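Local coordinates for conserved hypothetical protein (Shewanella loihica, PDB 2GPI) that is of unknown function, belongs to the DUF1488 family and may take part in transcriptional regulation of the shikimate pathway, at residues E42-E47 / E60-D65. Numbering follows the deposited sequence.
Sequences EHLAAE and EQFRFD
Leu44 lies over one face of the Phe62 ring, an example of how an aromatic side chain at a break between two helices can be held by the last turn of a third. The leucine CG stands 4.1 Å from the ring centroid, a CH-pi contact only 15° off the normal, displaced toward the rim on the CG-CD1 side. Its CD2 branch reaches back to the root of the phenylalanine, 3.7 Å from Phe62 CB, and the two side chains run past each other in opposite directions. A chi1 of 177° turns the Leu44 side chain so that CG sits over the ring and CD2 can reach that carbon. The far end of the ring meets Ala45, whose CB is 3.9 Å from Phe62 CE2 and whose CA approaches the ring obliquely near that atom. Were Phe62 cut back to an alanine, Leu44 would probably lose the face it lies over and a gap would be likely to open beside Ala45. The contact joins two helix ends: helix 38-45 finishes in a Schellman motif, with Ala46 at positive phi, Glu47 N bonded to Glu42 O and Ala46 N to His43 O, while Phe62 is the first residue beyond helix 52-61 and occupies the N-cap position of helix 63-75. Beside this apolar patch, water bridges the segments. One water donates to Ala45 O at 2.8 Å and weakly accepts from Gln61 NE2; another donates to both Glu47 OE1 and Gln61 OE1, the latter at 2.8 Å. Farther out, Gln54 NE2 hydrogen-bonds to Glu47 OE2, Leu58 of helix 52-61 touches Ala45, and Val90 and Asp91 of the C-terminal tail pack on Leu44.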
ATOM      1  N   GLU A  42      10.046   6.656   0.553  1.00 12.11           N
ATOM      2  CA  GLU A  42      11.418   7.206   0.527  1.00 13.08           C
ATOM      3  C   GLU A  42      12.262   6.710   1.692  1.00 11.12           C
ATOM      4  O   GLU A  42      13.437   6.329   1.493  1.00 12.68           O
ATOM      5  CB  GLU A  42      11.405   8.736   0.531  1.00 13.08           C
ATOM      6  CG  GLU A  42      10.841   9.276  -0.802  1.00 12.18           C
ATOM      7  CD  GLU A  42      10.732  10.804  -0.848  1.00 18.55           C
ATOM      8  OE1 GLU A  42      10.522  11.426   0.230  1.00 18.06           O
ATOM      9  OE2 GLU A  42      10.877  11.395  -1.942  1.00 16.18           O
ATOM     10  N   HIS A  43      11.694   6.757   2.896  1.00 11.80           N
ATOM     11  CA  HIS A  43      12.387   6.222   4.089  1.00 12.41           C
ATOM     12  C   HIS A  43      12.662   4.721   3.941  1.00 10.66           C
ATOM     13  O   HIS A  43      13.761   4.270   4.179  1.00 12.55           O
ATOM     14  CB  HIS A  43      11.584   6.452   5.378  1.00 13.22           C
ATOM     15  CG  HIS A  43      11.522   7.872   5.843  1.00 15.81           C
ATOM     16  ND1 HIS A  43      12.629   8.601   6.237  1.00 17.26           N
ATOM     17  CD2 HIS A  43      10.448   8.670   6.087  1.00 21.02           C
ATOM     18  CE1 HIS A  43      12.242   9.808   6.628  1.00 21.75           C
ATOM     19  NE2 HIS A  43      10.922   9.870   6.560  1.00 25.31           N
ATOM     20  N   LEU A  44      11.657   3.974   3.501  1.00 11.94           N
ATOM     21  CA  LEU A  44      11.813   2.520   3.332  1.00 12.72           C
ATOM     22  C   LEU A  44      12.918   2.158   2.360  1.00 11.99           C
ATOM     23  O   LEU A  44      13.784   1.316   2.638  1.00 14.60           O
ATOM     24  CB  LEU A  44      10.487   1.937   2.843  1.00 13.37           C
ATOM     25  CG  LEU A  44      10.405   0.457   2.536  1.00 15.28           C
ATOM     26  CD1 LEU A  44      10.727  -0.370   3.794  1.00 15.67           C
ATOM     27  CD2 LEU A  44       9.033   0.050   1.974  1.00 16.08           C
ATOM     28  N   ALA A  45      12.935   2.847   1.220  1.00 10.91           N
ATOM     29  CA  ALA A  45      13.926   2.617   0.168  1.00 11.20           C
ATOM     30  C   ALA A  45      15.264   3.294   0.389  1.00 11.81           C
ATOM     31  O   ALA A  45      16.229   2.993  -0.317  1.00 13.04           O
ATOM     32  CB  ALA A  45      13.340   3.079  -1.206  1.00 11.96           C
ATOM     33  N   ALA A  46      15.336   4.260   1.341  1.00 10.00           N
ATOM     34  CA  ALA A  46      16.531   5.115   1.515  1.00 11.05           C
ATOM     35  C   ALA A  46      16.880   5.832   0.209  1.00 10.58           C
ATOM     36  O   ALA A  46      18.066   5.935  -0.189  1.00 11.83           O
ATOM     37  CB  ALA A  46      17.710   4.309   2.097  1.00 11.12           C
ATOM     38  N   GLU A  47      15.825   6.371  -0.415  1.00 12.52           N
ATOM     39  CA  GLU A  47      15.946   7.041  -1.715  1.00 15.78           C
ATOM     40  C   GLU A  47      14.859   8.086  -1.859  1.00 14.74           C
ATOM     41  O   GLU A  47      13.671   7.800  -1.621  1.00 14.68           O
ATOM     42  CB  GLU A  47      15.760   5.972  -2.807  1.00 17.12           C
ATOM     43  CG  GLU A  47      15.979   6.387  -4.212  1.00 25.91           C
ATOM     44  CD  GLU A  47      15.971   5.181  -5.159  1.00 22.03           C
ATOM     45  OE1 GLU A  47      16.539   4.109  -4.793  1.00 30.62           O
ATOM     46  OE2 GLU A  47      15.423   5.300  -6.280  1.00 31.84           O
ATOM     47  N   GLU A  60       7.446  -1.797  -6.255  1.00 12.40           N
ATOM     48  CA  GLU A  60       7.700  -3.182  -6.717  1.00 14.09           C
ATOM     49  C   GLU A  60       8.859  -3.828  -5.970  1.00 15.59           C
ATOM     50  O   GLU A  60       8.778  -5.031  -5.590  1.00 14.72           O
ATOM     51  CB  GLU A  60       7.915  -3.171  -8.220  1.00 14.34           C
ATOM     52  CG  GLU A  60       6.674  -2.918  -8.964  1.00 17.13           C
ATOM     53  CD  GLU A  60       5.641  -4.049  -8.854  1.00 23.90           C
ATOM     54  OE1 GLU A  60       5.937  -5.145  -8.316  1.00 39.85           O
ATOM     55  OE2 GLU A  60       4.535  -3.833  -9.326  1.00 26.26           O
ATOM     56  N   GLN A  61       9.915  -3.063  -5.718  1.00 15.30           N
ATOM     57  CA  GLN A  61      11.084  -3.568  -4.968  1.00 15.88           C
ATOM     58  C   GLN A  61      10.696  -4.080  -3.579  1.00 14.67           C
ATOM     59  O   GLN A  61      11.249  -5.061  -3.104  1.00 18.49           O
ATOM     60  CB  GLN A  61      12.163  -2.502  -4.872  1.00 19.61           C
ATOM     61  CG  GLN A  61      13.403  -2.935  -4.149  1.00 28.24           C
ATOM     62  CD  GLN A  61      14.516  -1.903  -4.294  1.00 28.67           C
ATOM     63  OE1 GLN A  61      14.453  -1.016  -5.180  1.00 28.37           O
ATOM     64  NE2 GLN A  61      15.546  -2.017  -3.438  1.00 40.48           N
ATOM     65  N   PHE A  62       9.738  -3.417  -2.939  1.00 12.10           N
ATOM     66  CA  PHE A  62       9.331  -3.731  -1.603  1.00 11.34           C
ATOM     67  C   PHE A  62       7.867  -4.250  -1.564  1.00 11.56           C
ATOM     68  O   PHE A  62       7.222  -4.237  -0.490  1.00 12.06           O
ATOM     69  CB  PHE A  62       9.492  -2.505  -0.705  1.00 13.55           C
ATOM     70  CG  PHE A  62      10.928  -2.082  -0.537  1.00 14.35           C
ATOM     71  CD1 PHE A  62      11.687  -2.648   0.450  1.00 19.71           C
ATOM     72  CD2 PHE A  62      11.488  -1.094  -1.331  1.00 14.85           C
ATOM     73  CE1 PHE A  62      13.005  -2.302   0.641  1.00 20.02           C
ATOM     74  CE2 PHE A  62      12.833  -0.774  -1.173  1.00 15.79           C
ATOM     75  CZ  PHE A  62      13.572  -1.375  -0.165  1.00 15.11           C
ATOM     76  N   ARG A  63       7.361  -4.716  -2.697  1.00 12.88           N
ATOM     77  CA  ARG A  63       5.936  -5.043  -2.816  1.00 11.92           C
ATOM     78  C   ARG A  63       5.464  -5.970  -1.697  1.00 10.79           C
ATOM     79  O   ARG A  63       4.419  -5.744  -1.065  1.00 11.18           O
ATOM     80  CB  ARG A  63       5.627  -5.744  -4.169  1.00 11.09           C
ATOM     81  CG  ARG A  63       4.261  -6.361  -4.254  1.00 10.39           C
ATOM     82  CD  ARG A  63       4.046  -7.050  -5.541  1.00 14.29           C
ATOM     83  NE  ARG A  63       2.857  -7.909  -5.448  1.00 14.57           N
ATOM     84  CZ  ARG A  63       2.485  -8.781  -6.385  1.00 17.31           C
ATOM     85  NH1 ARG A  63       3.193  -8.887  -7.485  1.00 15.43           N
ATOM     86  NH2 ARG A  63       1.377  -9.501  -6.216  1.00 19.23           N
ATOM     87  N   PHE A  64       6.182  -7.066  -1.493  1.00 11.07           N
ATOM     88  CA  PHE A  64       5.698  -8.076  -0.543  1.00 11.82           C
ATOM     89  C   PHE A  64       5.801  -7.616   0.920  1.00 14.40           C
ATOM     90  O   PHE A  64       4.946  -7.944   1.727  1.00 13.93           O
ATOM     91  CB  PHE A  64       6.329  -9.451  -0.805  1.00 11.81           C
ATOM     92  CG  PHE A  64       5.851 -10.021  -2.108  1.00 10.79           C
ATOM     93  CD1 PHE A  64       4.688 -10.785  -2.124  1.00 14.03           C
ATOM     94  CD2 PHE A  64       6.469  -9.698  -3.302  1.00 14.06           C
ATOM     95  CE1 PHE A  64       4.151 -11.253  -3.318  1.00 14.43           C
ATOM     96  CE2 PHE A  64       5.934 -10.167  -4.535  1.00 12.24           C
ATOM     97  CZ  PHE A  64       4.776 -10.938  -4.527  1.00 13.37           C
ATOM     98  N   ASP A  65       6.790  -6.797   1.236  1.00 11.83           N
ATOM     99  CA  ASP A  65       6.824  -6.185   2.563  1.00 11.97           C
ATOM    100  C   ASP A  65       5.668  -5.220   2.770  1.00 11.99           C
ATOM    101  O   ASP A  65       5.076  -5.131   3.849  1.00 11.84           O
ATOM    102  CB  ASP A  65       8.142  -5.422   2.710  1.00 13.34           C
ATOM    103  CG  ASP A  65       9.373  -6.340   2.826  1.00 24.78           C
ATOM    104  OD1 ASP A  65       9.229  -7.570   3.054  1.00 25.63           O
ATOM    105  OD2 ASP A  65      10.480  -5.776   2.714  1.00 30.67           O
TER
HETATM  106  O   HOH W   1      16.610   0.653  -1.850  1.00 33.09           O
HETATM  107  O   HOH W   2      16.366   0.915  -4.714  1.00 41.63           O